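Long-range contacts in SnoK (Streptomyces nogalater, PDB 5EPA), which acts as a non-heme iron, 2-oxoglutarate-dependent carbocyclase in nogalamycin biosynthesis, and probably belongs with the 2-oxoglutarate-dependent dioxygenases: residues V60-I68 with V76-A84; L144-T155 with V232-D242. All coordinates share one frame; numbering follows the deposited sequence.

Contact 1 (V60-I68 with V76-A84)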
# COMPACT_ATOMS: atom_id res chain seq x y z
N VAL A 60 4.97 -7.21 16.62
CA VAL A 60 4.99 -5.76 16.54
C VAL A 60 3.69 -5.13 17.13
O VAL A 60 3.73 -4.19 17.91
CB VAL A 60 5.18 -5.30 15.11
CG1 VAL A 60 5.00 -3.81 15.00
CG2 VAL A 60 6.54 -5.72 14.61
N LEU A 61 2.54 -5.68 16.77
CA LEU A 61 1.29 -5.19 17.31
C LEU A 61 1.30 -5.24 18.84
O LEU A 61 0.80 -4.35 19.49
CB LEU A 61 0.10 -5.98 16.75
CG LEU A 61 -0.26 -5.70 15.27
CD1 LEU A 61 -1.06 -6.85 14.69
CD2 LEU A 61 -0.99 -4.38 15.13
N GLU A 62 1.78 -6.33 19.39
CA GLU A 62 1.77 -6.50 20.83
C GLU A 62 2.70 -5.49 21.50
O GLU A 62 2.37 -4.89 22.50
CB GLU A 62 2.12 -7.96 21.21
CG GLU A 62 2.20 -8.19 22.71
CD GLU A 62 3.56 -8.01 23.41
OE1 GLU A 62 4.55 -7.52 22.81
OE2 GLU A 62 3.62 -8.35 24.63
N LYS A 63 3.86 -5.28 20.91
CA LYS A 63 4.91 -4.44 21.48
C LYS A 63 4.66 -2.93 21.32
O LYS A 63 4.81 -2.16 22.25
CB LYS A 63 6.22 -4.77 20.78
CG LYS A 63 7.37 -3.97 21.39
CD LYS A 63 8.76 -4.40 20.92
CE LYS A 63 9.71 -3.21 21.04
NZ LYS A 63 11.11 -3.64 20.96
N GLU A 64 4.24 -2.54 20.13
CA GLU A 64 3.99 -1.14 19.80
C GLU A 64 2.59 -0.63 20.16
O GLU A 64 2.41 0.55 20.45
CB GLU A 64 4.18 -0.89 18.28
CG GLU A 64 5.52 -1.36 17.74
CD GLU A 64 6.70 -0.66 18.41
OE1 GLU A 64 6.68 0.59 18.49
OE2 GLU A 64 7.65 -1.35 18.83
N GLY A 65 1.60 -1.50 20.10
CA GLY A 65 0.23 -1.05 20.15
C GLY A 65 -0.22 -0.55 18.78
O GLY A 65 0.57 -0.02 18.02
N ARG A 66 -1.51 -0.71 18.46
CA ARG A 66 -2.01 -0.26 17.16
C ARG A 66 -2.61 1.13 17.19
O ARG A 66 -3.08 1.60 18.20
CB ARG A 66 -3.02 -1.27 16.59
CG ARG A 66 -4.32 -1.39 17.36
CD ARG A 66 -4.88 -2.81 17.28
NE ARG A 66 -4.06 -3.73 18.05
CZ ARG A 66 -4.00 -5.05 17.89
NH1 ARG A 66 -4.72 -5.68 16.97
NH2 ARG A 66 -3.21 -5.75 18.69
N GLU A 67 -2.63 1.75 16.04
CA GLU A 67 -3.33 3.00 15.85
C GLU A 67 -4.60 2.80 15.00
O GLU A 67 -4.69 1.88 14.20
CB GLU A 67 -2.43 4.01 15.16
CG GLU A 67 -1.07 4.15 15.82
CD GLU A 67 -0.49 5.53 15.58
OE1 GLU A 67 0.58 5.56 14.90
OE2 GLU A 67 -1.16 6.54 15.96
N ILE A 68 -5.52 3.75 15.13
CA ILE A 68 -6.76 3.75 14.35
C ILE A 68 -6.66 4.62 13.13
O ILE A 68 -6.37 5.80 13.22
CB ILE A 68 -7.93 4.24 15.19
CG1 ILE A 68 -8.24 3.21 16.29
CG2 ILE A 68 -9.17 4.41 14.32
CD1 ILE A 68 -9.15 3.72 17.37
N VAL A 76 -13.65 2.71 13.08
CA VAL A 76 -12.38 2.19 12.66
C VAL A 76 -12.49 1.68 11.23
O VAL A 76 -13.24 0.77 10.96
CB VAL A 76 -11.91 1.05 13.58
CG1 VAL A 76 -10.54 0.51 13.13
CG2 VAL A 76 -11.82 1.51 15.03
N GLN A 77 -11.68 2.23 10.33
CA GLN A 77 -11.47 1.64 9.01
C GLN A 77 -10.40 0.56 9.04
O GLN A 77 -10.59 -0.52 8.50
CB GLN A 77 -11.08 2.71 7.99
CG GLN A 77 -12.16 3.76 7.82
CD GLN A 77 -11.78 4.90 6.91
OE1 GLN A 77 -11.10 4.75 5.90
NE2 GLN A 77 -12.20 6.09 7.30
N VAL A 78 -9.24 0.88 9.63
CA VAL A 78 -8.11 -0.04 9.68
C VAL A 78 -7.34 0.17 10.98
O VAL A 78 -7.21 1.31 11.45
CB VAL A 78 -7.16 0.20 8.51
CG1 VAL A 78 -6.04 -0.81 8.53
CG2 VAL A 78 -7.86 0.08 7.19
N HIS A 79 -6.88 -0.92 11.59
CA HIS A 79 -5.89 -0.82 12.70
C HIS A 79 -4.53 -0.93 12.08
O HIS A 79 -4.30 -1.86 11.28
CB HIS A 79 -6.04 -1.90 13.74
CG HIS A 79 -7.12 -1.62 14.72
ND1 HIS A 79 -8.02 -2.58 15.12
CD2 HIS A 79 -7.46 -0.49 15.38
CE1 HIS A 79 -8.88 -2.06 15.98
NE2 HIS A 79 -8.54 -0.79 16.17
N TYR A 80 -3.61 -0.02 12.41
CA TYR A 80 -2.32 -0.05 11.77
C TYR A 80 -1.14 0.20 12.70
O TYR A 80 -1.29 0.73 13.78
CB TYR A 80 -2.28 0.93 10.60
CG TYR A 80 -2.25 2.39 11.01
CD1 TYR A 80 -3.40 3.09 11.21
CD2 TYR A 80 -1.04 3.07 11.12
CE1 TYR A 80 -3.38 4.45 11.54
CE2 TYR A 80 -1.00 4.43 11.45
CZ TYR A 80 -2.18 5.11 11.67
OH TYR A 80 -2.17 6.42 12.01
N VAL A 81 0.04 -0.20 12.22
CA VAL A 81 1.31 0.23 12.77
C VAL A 81 2.13 0.78 11.63
O VAL A 81 2.35 0.08 10.65
CB VAL A 81 2.09 -0.89 13.42
CG1 VAL A 81 3.47 -0.39 13.91
CG2 VAL A 81 1.31 -1.46 14.57
N ALA A 82 2.53 2.05 11.72
CA ALA A 82 3.28 2.71 10.65
C ALA A 82 4.80 2.47 10.82
O ALA A 82 5.26 2.08 11.87
CB ALA A 82 3.00 4.19 10.67
N GLN A 83 5.55 2.66 9.72
CA GLN A 83 7.00 2.36 9.68
C GLN A 83 7.28 0.97 10.26
O GLN A 83 8.26 0.75 10.97
CB GLN A 83 7.80 3.40 10.46
CG GLN A 83 7.92 4.74 9.76
CD GLN A 83 6.61 5.50 9.72
OE1 GLN A 83 6.10 5.83 8.64
NE2 GLN A 83 6.04 5.79 10.88
N ALA A 84 6.39 0.06 9.94
CA ALA A 84 6.32 -1.20 10.63
C ALA A 84 7.54 -2.06 10.45
O ALA A 84 7.97 -2.72 11.39
CB ALA A 84 5.06 -1.99 10.19
O HOH W 1 -6.98 -5.10 15.98
O HOH W 2 1.94 3.35 14.52
O HOH W 3 -4.56 7.92 11.10

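Contact 2 (L144-T155 with V232-D242). With AKG (2-oxoglutaric acid), chain H.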
# COMPACT_ATOMS: atom_id res chain seq x y z
N LEU A 144 7.07 12.51 -7.41
CA LEU A 144 6.57 11.13 -7.64
C LEU A 144 6.24 10.86 -9.07
O LEU A 144 5.58 11.66 -9.75
CB LEU A 144 5.45 10.57 -6.74
CG LEU A 144 5.72 10.91 -5.28
CD1 LEU A 144 4.65 10.30 -4.40
CD2 LEU A 144 7.10 10.44 -4.87
N SER A 145 6.67 9.68 -9.47
CA SER A 145 6.50 9.24 -10.81
C SER A 145 6.09 7.77 -10.84
O SER A 145 5.00 7.45 -11.28
CB SER A 145 7.81 9.50 -11.54
OG SER A 145 7.72 9.09 -12.88
N ALA A 146 6.96 6.89 -10.37
CA ALA A 146 6.72 5.46 -10.47
C ALA A 146 6.43 4.84 -9.13
O ALA A 146 6.35 3.63 -9.02
CB ALA A 146 7.93 4.80 -11.10
N THR A 147 6.29 5.67 -8.10
CA THR A 147 5.99 5.17 -6.78
C THR A 147 4.77 4.23 -6.81
O THR A 147 3.72 4.57 -7.40
CB THR A 147 5.77 6.32 -5.79
OG1 THR A 147 6.99 7.02 -5.61
CG2 THR A 147 5.31 5.84 -4.43
N LEU A 148 4.89 3.12 -6.10
CA LEU A 148 3.83 2.11 -6.01
C LEU A 148 3.86 1.36 -4.68
O LEU A 148 4.84 1.41 -3.93
CB LEU A 148 3.95 1.11 -7.14
CG LEU A 148 4.97 -0.02 -7.05
CD1 LEU A 148 4.80 -0.96 -8.22
CD2 LEU A 148 6.35 0.53 -7.09
N THR A 149 2.75 0.67 -4.40
CA THR A 149 2.55 -0.03 -3.14
C THR A 149 2.34 -1.51 -3.40
O THR A 149 1.62 -1.87 -4.34
CB THR A 149 1.32 0.48 -2.40
OG1 THR A 149 1.49 1.85 -2.00
CG2 THR A 149 1.02 -0.36 -1.16
N ALA A 150 3.00 -2.34 -2.61
CA ALA A 150 2.75 -3.77 -2.58
C ALA A 150 1.85 -4.08 -1.39
O ALA A 150 2.23 -3.84 -0.26
CB ALA A 150 4.07 -4.52 -2.42
N TRP A 151 0.66 -4.59 -1.66
CA TRP A 151 -0.30 -4.93 -0.61
C TRP A 151 -0.26 -6.42 -0.47
O TRP A 151 -0.74 -7.15 -1.33
CB TRP A 151 -1.68 -4.45 -1.01
CG TRP A 151 -2.73 -4.43 0.07
CD1 TRP A 151 -2.99 -3.43 0.95
CD2 TRP A 151 -3.70 -5.44 0.32
NE1 TRP A 151 -4.05 -3.76 1.75
CE2 TRP A 151 -4.50 -5.00 1.37
CE3 TRP A 151 -3.94 -6.71 -0.25
CZ2 TRP A 151 -5.57 -5.75 1.85
CZ3 TRP A 151 -4.98 -7.47 0.27
CH2 TRP A 151 -5.78 -6.99 1.31
N ILE A 152 0.43 -6.86 0.57
CA ILE A 152 0.77 -8.26 0.74
C ILE A 152 -0.26 -8.89 1.64
O ILE A 152 -0.44 -8.46 2.77
CB ILE A 152 2.17 -8.37 1.39
CG1 ILE A 152 3.22 -7.64 0.56
CG2 ILE A 152 2.58 -9.84 1.53
CD1 ILE A 152 4.42 -7.24 1.35
N ALA A 153 -0.90 -9.94 1.19
CA ALA A 153 -1.90 -10.62 2.01
C ALA A 153 -1.26 -11.63 2.94
O ALA A 153 -0.53 -12.50 2.48
CB ALA A 153 -2.90 -11.35 1.14
N LEU A 154 -1.50 -11.48 4.24
CA LEU A 154 -0.99 -12.41 5.24
C LEU A 154 -2.10 -13.27 5.87
O LEU A 154 -1.84 -14.11 6.70
CB LEU A 154 -0.17 -11.68 6.30
CG LEU A 154 1.11 -11.01 5.77
CD1 LEU A 154 1.85 -10.29 6.89
CD2 LEU A 154 2.06 -11.99 5.11
N THR A 155 -3.31 -13.02 5.43
CA THR A 155 -4.42 -13.94 5.60
C THR A 155 -5.08 -14.09 4.24
O THR A 155 -4.89 -13.25 3.37
CB THR A 155 -5.48 -13.38 6.57
OG1 THR A 155 -6.00 -12.13 6.09
CG2 THR A 155 -4.87 -13.15 7.95
N VAL A 232 -10.24 -12.22 11.23
CA VAL A 232 -9.39 -11.09 11.07
C VAL A 232 -8.81 -11.05 9.65
O VAL A 232 -8.42 -12.07 9.11
CB VAL A 232 -8.22 -11.13 12.11
CG1 VAL A 232 -7.28 -9.96 11.83
CG2 VAL A 232 -8.70 -11.01 13.53
N ARG A 233 -8.68 -9.86 9.10
CA ARG A 233 -7.88 -9.67 7.87
C ARG A 233 -6.57 -9.00 8.20
O ARG A 233 -6.56 -7.96 8.85
CB ARG A 233 -8.59 -8.74 6.89
CG ARG A 233 -7.82 -8.57 5.62
CD ARG A 233 -8.14 -7.26 4.92
NE ARG A 233 -7.23 -6.23 5.35
CZ ARG A 233 -7.25 -4.96 4.95
NH1 ARG A 233 -8.16 -4.46 4.10
NH2 ARG A 233 -6.33 -4.16 5.47
N MET A 234 -5.46 -9.53 7.71
CA MET A 234 -4.19 -8.83 7.86
C MET A 234 -3.49 -8.74 6.54
O MET A 234 -3.19 -9.75 5.92
CB MET A 234 -3.25 -9.49 8.88
CG MET A 234 -1.94 -8.72 9.01
SD MET A 234 -0.60 -9.42 10.04
CE MET A 234 -1.40 -9.47 11.63
N ALA A 235 -3.18 -7.51 6.14
CA ALA A 235 -2.24 -7.29 5.06
C ALA A 235 -1.03 -6.49 5.56
O ALA A 235 -1.06 -5.90 6.65
CB ALA A 235 -2.90 -6.57 3.91
N HIS A 236 0.02 -6.46 4.73
CA HIS A 236 1.17 -5.62 4.96
C HIS A 236 1.39 -4.78 3.73
O HIS A 236 1.65 -5.30 2.65
CB HIS A 236 2.42 -6.44 5.26
CG HIS A 236 3.47 -5.69 6.01
ND1 HIS A 236 3.54 -5.70 7.38
CD2 HIS A 236 4.42 -4.82 5.60
CE1 HIS A 236 4.51 -4.90 7.79
NE2 HIS A 236 5.07 -4.36 6.72
N GLY A 237 1.29 -3.46 3.88
CA GLY A 237 1.42 -2.56 2.76
C GLY A 237 2.82 -2.00 2.74
O GLY A 237 3.26 -1.42 3.71
N VAL A 238 3.51 -2.16 1.63
CA VAL A 238 4.86 -1.61 1.51
C VAL A 238 4.89 -0.52 0.42
O VAL A 238 4.56 -0.81 -0.72
CB VAL A 238 5.87 -2.70 1.11
CG1 VAL A 238 7.28 -2.13 1.08
CG2 VAL A 238 5.82 -3.82 2.08
N VAL A 239 5.34 0.70 0.76
CA VAL A 239 5.41 1.77 -0.24
C VAL A 239 6.81 1.84 -0.76
O VAL A 239 7.75 2.06 0.01
CB VAL A 239 5.00 3.11 0.34
CG1 VAL A 239 5.16 4.19 -0.68
CG2 VAL A 239 3.56 3.07 0.82
N TYR A 240 6.97 1.57 -2.05
CA TYR A 240 8.24 1.69 -2.75
C TYR A 240 8.23 3.01 -3.53
O TYR A 240 7.44 3.17 -4.46
CB TYR A 240 8.46 0.52 -3.70
CG TYR A 240 8.58 -0.85 -3.04
CD1 TYR A 240 9.76 -1.23 -2.42
CD2 TYR A 240 7.56 -1.74 -3.07
CE1 TYR A 240 9.88 -2.45 -1.83
CE2 TYR A 240 7.66 -2.99 -2.48
CZ TYR A 240 8.82 -3.35 -1.86
OH TYR A 240 8.95 -4.60 -1.27
N MET A 241 9.07 3.95 -3.11
CA MET A 241 9.08 5.25 -3.70
C MET A 241 10.16 5.36 -4.74
O MET A 241 11.11 4.59 -4.77
CB MET A 241 9.27 6.31 -2.63
CG MET A 241 10.63 6.29 -1.91
SD MET A 241 10.73 7.48 -0.58
CE MET A 241 12.28 6.93 0.16
N ASP A 242 10.02 6.34 -5.61
CA ASP A 242 11.07 6.70 -6.53
C ASP A 242 12.38 6.91 -5.75
O ASP A 242 12.39 7.53 -4.67
CB ASP A 242 10.69 7.99 -7.25
CG ASP A 242 9.40 7.85 -8.08
OD1 ASP A 242 9.51 7.45 -9.27
OD2 ASP A 242 8.27 8.15 -7.60
C1 AKG H . -3.02 0.97 0.65
O1 AKG H . -2.31 -0.07 0.74
O2 AKG H . -2.71 2.03 0.06
C2 AKG H . -4.33 1.01 1.30
O5 AKG H . -4.93 2.06 1.14
C3 AKG H . -4.85 -0.17 2.09
C4 AKG H . -6.13 0.06 2.89
C5 AKG H . -6.57 -1.25 3.58
O3 AKG H . -5.75 -2.18 3.83
O4 AKG H . -7.75 -1.40 3.91

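Contact 1 (V60-I68 with V76-A84)
R66 lies over one face of the H79 imidazole: its CD sits 3.8 Å from the ring centroid in a CH-pi contact. Arginine suits this place because its aliphatic part can cover a ring while its charged end goes elsewhere. Bends at chi2 and chi3 carry the guanidinium past the ring, its plane almost perpendicular to the imidazole (86°), and bring one of its faces over L61 CD2. A water accepts a bond from R66 NH1 and a weak one from H79 ND1. V76 CG1 packs on the opposite face of the imidazole, and I68 CG1 runs alongside the histidine at the ring edge, 3.9 Å from H79 CD2.

On the other sheet face, Y80 holds its ring between its own backbone N and carbonyl carbon (chi1 72°), which turns it back across the neighbouring strand, where E67 CB rests over one ring face, 3.9 Å from the centroid. The carboxylate runs on beside the phenol end of Y80, tilted 30° from the ring plane, and its OE1 accepts a bond from a water that also takes the A82 N-H.

Between these faces the backbones bond twice, E67 N to Y80 O and Y80 N to E67 O, both at 2.8 Å and nearly straight. Nearer the helix, branched V81 fills a buried apolar corner, CG1 against V60 CG1 (3.9 Å) and CG2 against L61 CD2 (3.8 Å). G65, just past the helix end, has positive phi; a CB there would press on the preceding carbonyl oxygen, so glycine suits this turn into the strand. The result is an antiparallel beta hairpin at the edge of the major sheet of a cupin-type double-stranded beta-helix, with V78 reaching the 2-oxoglutarate pocket.

Contact 2 (L144-T155 with V232-D242)
W151 and R233 approach each other from opposite directions, W151 CZ2 standing 3.6 Å above the centre of the guanidinium with the two planes nearly perpendicular. A235 CB packs over one face of the indole, 3.4 Å from W151 CE2, so a small residue suits the position. The cosubstrate binds at the edge of both groups: W151 NE1 donates to AKG O3 (3.1 Å), while R233 NH2 reaches the same oxygen at 2.6 Å and R233 NH1 bonds AKG O4. The positive guanidinium suits the distal carboxylate of 2-oxoglutarate, and its NH1 and NH2 also donate to G162 O and L120 O, which help to fix the arginine.

These are neighbouring antiparallel strands in the major sheet of the double-stranded beta-helix, paired from L148-Y240 to A153-A235. On the face away from the ligand, A150 CB meets Y240 CE2 and I152 CD1 meets V238 CG2 (3.8 Å), a buried apolar layer.

Toward exposed S145, packing gives way to polar bonding. The D242 carboxylate takes A146 N on the syn lone pair of OD1 (2.8 Å), while S145 N and T147 OG1 approach OD2 from opposite faces of its plane, OG1 at 2.6 Å.

From the N terminus, helix 47-64 leads into strand 67-70, and contact 1 soon closes a short hairpin loop as strand 76-81 turns back. Only after this does the chain enter contact 2, which spans a far longer excursion of 76 residues between its segments; the two follow in series, neither nesting nor crossing. Strand 112-122 lies between their strands in the same sheet, bonding to 76-81 on one side and 233-242 on the other. Thus contact 1 forms the sheet's edge and contact 2 its interior. Helix 47-64 adds a second link, L61 CD1 touching M234 CE at 4.0 Å, while V78, W151 and R233 all line the 2-oxoglutarate pocket.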